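Local coordinates for uncharacterized protein (Sulfolobus solfataricus, PDB 4WYH) that serves as PriX, a noncatalytic subunit of the archaeal eukaryotic-type primase, needed for efficient primer synthesis, at residues Y32-K37 with N120-V125; K48-Y53 with K116-E121. All coordinates share one frame; numbering follows the deposited sequence.

Both contacts dock onto the C-terminal helix 116-128 of this small all-helical chain, and their centres lie about 10 Å apart. Contact 1 brings helix 33-41 against residues 120-125; contact 2 brings the next helix along the chain, 47-63, against residues 116-121, so Asn-120 and Glu-121 belong to both. The two are joined directly through Phe-50, whose CE1 lies 3.9 Å from Trp-34 CZ3 and whose CD1 lies 4.1 Å from Ile-122 CD1. The first two helices of the model and the last are thereby packed together around one apolar cluster, joining segments more than 60 residues apart. Asp-45, a known manganese ligand of this protein but without the ion here, sits between helices 33-41 and 47-63.

Contact 1 of 2, residues Y32-K37 with N120-V125; sequences YSWIEK and NEIIRV
Trp-34 and Ile-122 make the close part of this contact. The six-membered half of the indole reaches the isoleucine with two of its carbons: CE3 lies 3.8 Å from Ile-122 CG2, and CZ3 is 3.9 Å from Ile-122 CD1, so both ends of the branched side chain touch the same corner of the ring. The approach is oblique. With chi1 at 70°, the indole hangs between its own backbone N and carbonyl carbon and folds over its own helix, where Ile-35 CG1 lies 3.5 Å above the ring plane. That neighbour covers one face of the tryptophan, and Leu-108 and Ile-111 of helix 108-114 also pack on the side chain.

The fold is a compact helical domain of the Primase X family, and here its first modelled helix, 33-41, meets its last, 116-128. Tyr-32 takes the N-cap position of the first of these, just before Ser-33.

One turn further on, the fit is looser. Lys-37 and Val-125 approach no closer than 4.2 Å, between Lys-37 O and Val-125 CG1. The lysine CB faces helix 116-128, but the chain turns off and its NZ pairs with Glu-40 in a salt bridge. No hydrogen bond crosses between the segments at this partly exposed end, where Val-125 also packs on Leu-43 and Met-41.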
loop_
_atom_site.group_PDB
_atom_site.type_symbol
_atom_site.label_atom_id
_atom_site.label_comp_id
_atom_site.label_asym_id
_atom_site.label_seq_id
_atom_site.Cartn_x
_atom_site.Cartn_y
_atom_site.Cartn_z
ATOM N N TYR A 32 -0.590 12.700 2.384
ATOM C CA TYR A 32 -0.422 11.423 1.654
ATOM C C TYR A 32 1.030 11.170 1.371
ATOM O O TYR A 32 1.403 10.114 0.898
ATOM C CB TYR A 32 -1.235 11.346 0.332
ATOM C CG TYR A 32 -2.717 11.239 0.537
ATOM C CD1 TYR A 32 -3.213 10.187 1.226
ATOM C CD2 TYR A 32 -3.627 12.207 0.073
ATOM C CE1 TYR A 32 -4.565 10.038 1.446
ATOM C CE2 TYR A 32 -5.020 12.061 0.289
ATOM C CZ TYR A 32 -5.466 10.953 0.969
ATOM O OH TYR A 32 -6.809 10.641 1.240
ATOM N N SER A 33 1.863 12.136 1.689
ATOM C CA SER A 33 3.282 11.971 1.517
ATOM C C SER A 33 3.726 10.706 2.155
ATOM O O SER A 33 4.589 10.047 1.604
ATOM C CB SER A 33 4.070 13.150 2.117
ATOM O OG SER A 33 4.041 14.199 1.152
ATOM N N TRP A 34 3.186 10.403 3.340
ATOM C CA TRP A 34 3.614 9.222 4.124
ATOM C C TRP A 34 3.452 7.902 3.346
ATOM O O TRP A 34 4.249 7.002 3.502
ATOM C CB TRP A 34 2.893 9.174 5.488
ATOM C CG TRP A 34 1.431 8.863 5.433
ATOM C CD1 TRP A 34 0.410 9.759 5.293
ATOM C CD2 TRP A 34 0.803 7.560 5.480
ATOM N NE1 TRP A 34 -0.802 9.108 5.292
ATOM C CE2 TRP A 34 -0.582 7.761 5.412
ATOM C CE3 TRP A 34 1.282 6.251 5.573
ATOM C CZ2 TRP A 34 -1.498 6.696 5.390
ATOM C CZ3 TRP A 34 0.362 5.203 5.576
ATOM C CH2 TRP A 34 -1.015 5.455 5.502
ATOM N N ILE A 35 2.441 7.823 2.503
ATOM C CA ILE A 35 2.242 6.659 1.649
ATOM C C ILE A 35 3.402 6.488 0.706
ATOM O O ILE A 35 3.934 5.383 0.577
ATOM C CB ILE A 35 0.918 6.764 0.885
ATOM C CG1 ILE A 35 -0.222 6.915 1.915
ATOM C CG2 ILE A 35 0.708 5.554 -0.015
ATOM C CD1 ILE A 35 -1.615 6.731 1.393
ATOM N N GLU A 36 3.837 7.563 0.066
ATOM C CA GLU A 36 4.969 7.494 -0.851
ATOM C C GLU A 36 6.221 6.997 -0.142
ATOM O O GLU A 36 6.956 6.159 -0.652
ATOM C CB GLU A 36 5.240 8.854 -1.498
ATOM C CG GLU A 36 4.101 9.362 -2.401
ATOM C CD GLU A 36 3.993 8.666 -3.745
ATOM O OE1 GLU A 36 4.774 7.699 -3.948
ATOM O OE2 GLU A 36 3.116 9.049 -4.604
ATOM N N LYS A 37 6.438 7.491 1.060
ATOM C CA LYS A 37 7.566 7.061 1.855
ATOM C C LYS A 37 7.560 5.573 2.175
ATOM O O LYS A 37 8.567 4.924 2.106
ATOM C CB LYS A 37 7.608 7.854 3.163
ATOM C CG LYS A 37 9.027 8.051 3.651
ATOM C CD LYS A 37 9.916 8.524 2.492
ATOM C CE LYS A 37 11.344 8.914 2.864
ATOM N NZ LYS A 37 12.025 9.205 1.550
ATOM N N ASN A 120 2.292 0.088 13.466
ATOM C CA ASN A 120 3.686 0.092 13.931
ATOM C C ASN A 120 4.686 -0.053 12.771
ATOM O O ASN A 120 5.654 0.610 12.768
ATOM C CB ASN A 120 3.902 -0.985 14.968
ATOM C CG ASN A 120 3.348 -0.589 16.321
ATOM O OD1 ASN A 120 2.978 0.570 16.524
ATOM N ND2 ASN A 120 3.261 -1.512 17.236
ATOM N N GLU A 121 4.427 -0.910 11.789
ATOM C CA GLU A 121 5.351 -1.051 10.688
ATOM C C GLU A 121 5.520 0.279 9.879
ATOM O O GLU A 121 6.620 0.643 9.441
ATOM C CB GLU A 121 4.958 -2.240 9.825
ATOM C CG GLU A 121 5.057 -3.597 10.537
ATOM C CD GLU A 121 4.876 -4.779 9.593
ATOM O OE1 GLU A 121 4.512 -4.569 8.431
ATOM O OE2 GLU A 121 5.121 -5.893 10.033
ATOM N N ILE A 122 4.399 0.972 9.682
ATOM C CA ILE A 122 4.341 2.259 8.970
ATOM C C ILE A 122 5.116 3.336 9.724
ATOM O O ILE A 122 5.996 3.979 9.189
ATOM C CB ILE A 122 2.869 2.688 8.805
ATOM C CG1 ILE A 122 2.191 1.811 7.747
ATOM C CG2 ILE A 122 2.743 4.163 8.435
ATOM C CD1 ILE A 122 0.688 1.984 7.709
ATOM N N ILE A 123 4.736 3.514 10.968
ATOM C CA ILE A 123 5.336 4.494 11.840
ATOM C C ILE A 123 6.836 4.287 11.951
ATOM O O ILE A 123 7.581 5.245 11.976
ATOM C CB ILE A 123 4.691 4.372 13.251
ATOM C CG1 ILE A 123 3.290 4.900 13.275
ATOM C CG2 ILE A 123 5.494 5.062 14.313
ATOM C CD1 ILE A 123 3.088 6.214 12.617
ATOM N N ARG A 124 7.263 3.033 12.073
ATOM C CA ARG A 124 8.701 2.699 12.266
ATOM C C ARG A 124 9.514 3.111 11.070
ATOM O O ARG A 124 10.653 3.639 11.238
ATOM C CB ARG A 124 8.910 1.222 12.579
ATOM C CG ARG A 124 8.391 0.938 13.992
ATOM C CD ARG A 124 8.429 -0.542 14.338
ATOM N NE ARG A 124 8.012 -0.806 15.729
ATOM C CZ ARG A 124 7.527 -1.975 16.153
ATOM N NH1 ARG A 124 7.408 -2.976 15.299
ATOM N NH2 ARG A 124 7.158 -2.149 17.425
ATOM N N VAL A 125 8.896 2.970 9.885
ATOM C CA VAL A 125 9.518 3.491 8.655
ATOM C C VAL A 125 9.554 5.008 8.632
ATOM O O VAL A 125 10.555 5.594 8.241
ATOM C CB VAL A 125 8.747 2.976 7.405
ATOM C CG1 VAL A 125 9.091 3.767 6.133
ATOM C CG2 VAL A 125 9.022 1.508 7.248
#

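Contact 2 of 2, residues K48-Y53 with K116-E121; sequences KRFILY and KEMYNE
Glu-117 turns its CG anti to the backbone N (chi1 175°) and stays extended to CD, while Arg-49 bends back at chi3 (-48°); together these torsions bring carboxylate and guanidinium into a salt bridge. Arg-49 NH2 donates to Glu-117 OE1 over 2.8 Å in a nearly straight bond. The oxygen lies in the guanidinium plane but is met on its anti side, with the donor out of the carboxylate plane. A second bond from Arg-49 NH1 to the same oxygen is weak, at 3.4 Å; both nitrogens point at the one oxygen, so OE1 carries the bridge, chiefly through NH2. Asp-115 takes the neighbouring NE side of the guanidinium in another salt bridge, through OD2, while its OD1 accepts the backbone N-H of Met-118, tying the guanidinium to the start of helix 116-128.

Deeper in, Met-118 runs across to Phe-50 at about a right angle. Its terminal CE meets the edge of the phenyl ring, 3.8 Å from Phe-50 CD1, and its SD rests 3.8 Å from Phe-50 CA, against the backbone of helix 47-63. The charged pair thus lies at the outer margin, with Glu-117 close to Asp-45, and the buried thioether lies inside it.

The two helix segments cross at -96°, with axes 10.7 Å apart; Ile-111 of helix 108-114 packs on Met-118, and Phe-77 of helix 67-78 meets the Phe-50 ring.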
loop_
_atom_site.group_PDB
_atom_site.type_symbol
_atom_site.label_atom_id
_atom_site.label_comp_id
_atom_site.label_asym_id
_atom_site.label_seq_id
_atom_site.Cartn_x
_atom_site.Cartn_y
_atom_site.Cartn_z
ATOM N N LYS A 48 0.738 -7.040 2.459
ATOM C CA LYS A 48 -0.417 -7.296 1.638
ATOM C C LYS A 48 -1.612 -6.448 2.071
ATOM O O LYS A 48 -2.255 -5.824 1.283
ATOM C CB LYS A 48 -0.717 -8.794 1.583
ATOM C CG LYS A 48 0.221 -9.508 0.624
ATOM C CD LYS A 48 -0.075 -10.994 0.617
ATOM C CE LYS A 48 1.008 -11.697 -0.159
ATOM N NZ LYS A 48 0.771 -13.168 -0.154
ATOM N N ARG A 49 -1.842 -6.349 3.366
ATOM C CA ARG A 49 -2.907 -5.465 3.854
ATOM C C ARG A 49 -2.662 -3.981 3.506
ATOM O O ARG A 49 -3.599 -3.297 3.117
ATOM C CB ARG A 49 -3.026 -5.626 5.382
ATOM C CG ARG A 49 -3.449 -7.022 5.745
ATOM C CD ARG A 49 -3.982 -7.090 7.185
ATOM N NE ARG A 49 -3.112 -6.431 8.165
ATOM C CZ ARG A 49 -2.173 -7.048 8.843
ATOM N NH1 ARG A 49 -1.918 -8.292 8.578
ATOM N NH2 ARG A 49 -1.447 -6.406 9.760
ATOM N N PHE A 50 -1.417 -3.509 3.580
ATOM C CA PHE A 50 -1.065 -2.123 3.214
ATOM C C PHE A 50 -1.404 -1.938 1.758
ATOM O O PHE A 50 -1.988 -0.966 1.394
ATOM C CB PHE A 50 0.408 -1.849 3.443
ATOM C CG PHE A 50 0.823 -0.430 3.106
ATOM C CD1 PHE A 50 0.394 0.601 3.894
ATOM C CD2 PHE A 50 1.531 -0.144 1.972
ATOM C CE1 PHE A 50 0.745 1.892 3.618
ATOM C CE2 PHE A 50 1.882 1.178 1.676
ATOM C CZ PHE A 50 1.467 2.183 2.502
ATOM N N ILE A 51 -1.082 -2.900 0.913
ATOM C CA ILE A 51 -1.505 -2.841 -0.510
ATOM C C ILE A 51 -3.015 -2.814 -0.720
ATOM O O ILE A 51 -3.524 -1.960 -1.445
ATOM C CB ILE A 51 -0.884 -4.009 -1.360
ATOM C CG1 ILE A 51 0.643 -3.876 -1.450
ATOM C CG2 ILE A 51 -1.545 -4.122 -2.754
ATOM C CD1 ILE A 51 1.299 -5.142 -2.027
ATOM N N LEU A 52 -3.743 -3.696 -0.076
ATOM C CA LEU A 52 -5.186 -3.745 -0.264
ATOM C C LEU A 52 -5.897 -2.496 0.273
ATOM O O LEU A 52 -6.770 -1.957 -0.383
ATOM C CB LEU A 52 -5.761 -4.978 0.409
ATOM C CG LEU A 52 -7.261 -5.221 0.345
ATOM C CD1 LEU A 52 -7.712 -5.230 -1.111
ATOM C CD2 LEU A 52 -7.616 -6.499 1.063
ATOM N N TYR A 53 -5.496 -2.023 1.457
ATOM C CA TYR A 53 -6.294 -1.022 2.187
ATOM C C TYR A 53 -5.826 0.376 1.987
ATOM O O TYR A 53 -6.613 1.326 2.199
ATOM C CB TYR A 53 -6.466 -1.397 3.728
ATOM C CG TYR A 53 -7.210 -2.699 3.963
ATOM C CD1 TYR A 53 -8.546 -2.787 3.725
ATOM C CD2 TYR A 53 -6.556 -3.857 4.411
ATOM C CE1 TYR A 53 -9.214 -3.984 3.892
ATOM C CE2 TYR A 53 -7.200 -5.061 4.554
ATOM C CZ TYR A 53 -8.531 -5.129 4.271
ATOM O OH TYR A 53 -9.232 -6.280 4.452
ATOM N N LYS A 116 -3.062 -2.211 14.444
ATOM C CA LYS A 116 -1.841 -1.764 15.100
ATOM C C LYS A 116 -0.609 -2.440 14.578
ATOM O O LYS A 116 0.426 -1.850 14.601
ATOM C CB LYS A 116 -1.957 -1.883 16.604
ATOM C CG LYS A 116 -3.013 -0.986 17.228
ATOM C CD LYS A 116 -3.242 -1.309 18.690
ATOM C CE LYS A 116 -4.027 -0.188 19.353
ATOM N NZ LYS A 116 -5.248 0.193 18.631
ATOM N N GLU A 117 -0.691 -3.669 14.107
ATOM C CA GLU A 117 0.508 -4.306 13.512
ATOM C C GLU A 117 1.027 -3.491 12.330
ATOM O O GLU A 117 2.194 -3.150 12.232
ATOM C CB GLU A 117 0.225 -5.772 13.140
ATOM C CG GLU A 117 1.400 -6.433 12.423
ATOM C CD GLU A 117 1.093 -7.847 11.964
ATOM O OE1 GLU A 117 0.549 -8.004 10.883
ATOM O OE2 GLU A 117 1.462 -8.802 12.667
ATOM N N MET A 118 0.117 -3.149 11.430
ATOM C CA MET A 118 0.480 -2.374 10.267
ATOM C C MET A 118 0.893 -0.970 10.713
ATOM O O MET A 118 1.815 -0.345 10.174
ATOM C CB MET A 118 -0.711 -2.299 9.304
ATOM C CG MET A 118 -0.512 -1.340 8.123
ATOM S SD MET A 118 -1.827 -1.431 6.890
ATOM C CE MET A 118 -2.161 0.255 6.671
ATOM N N TYR A 119 0.183 -0.424 11.682
ATOM C CA TYR A 119 0.456 0.950 12.124
ATOM C C TYR A 119 1.903 1.006 12.605
ATOM O O TYR A 119 2.627 1.889 12.245
ATOM C CB TYR A 119 -0.454 1.352 13.249
ATOM C CG TYR A 119 -0.395 2.774 13.619
ATOM C CD1 TYR A 119 -0.979 3.731 12.838
ATOM C CD2 TYR A 119 0.243 3.166 14.818
ATOM C CE1 TYR A 119 -0.913 5.079 13.198
ATOM C CE2 TYR A 119 0.266 4.494 15.200
ATOM C CZ TYR A 119 -0.321 5.439 14.375
ATOM O OH TYR A 119 -0.298 6.773 14.728
ATOM N N ASN A 120 2.292 0.088 13.466
ATOM C CA ASN A 120 3.686 0.092 13.931
ATOM C C ASN A 120 4.686 -0.053 12.771
ATOM O O ASN A 120 5.654 0.610 12.768
ATOM C CB ASN A 120 3.902 -0.985 14.968
ATOM C CG ASN A 120 3.348 -0.589 16.321
ATOM O OD1 ASN A 120 2.978 0.570 16.524
ATOM N ND2 ASN A 120 3.261 -1.512 17.236
ATOM N N GLU A 121 4.427 -0.910 11.789
ATOM C CA GLU A 121 5.351 -1.051 10.688
ATOM C C GLU A 121 5.520 0.279 9.879
ATOM O O GLU A 121 6.620 0.643 9.441
ATOM C CB GLU A 121 4.958 -2.240 9.825
ATOM C CG GLU A 121 5.057 -3.597 10.537
ATOM C CD GLU A 121 4.876 -4.779 9.593
ATOM O OE1 GLU A 121 4.512 -4.569 8.431
ATOM O OE2 GLU A 121 5.121 -5.893 10.033
#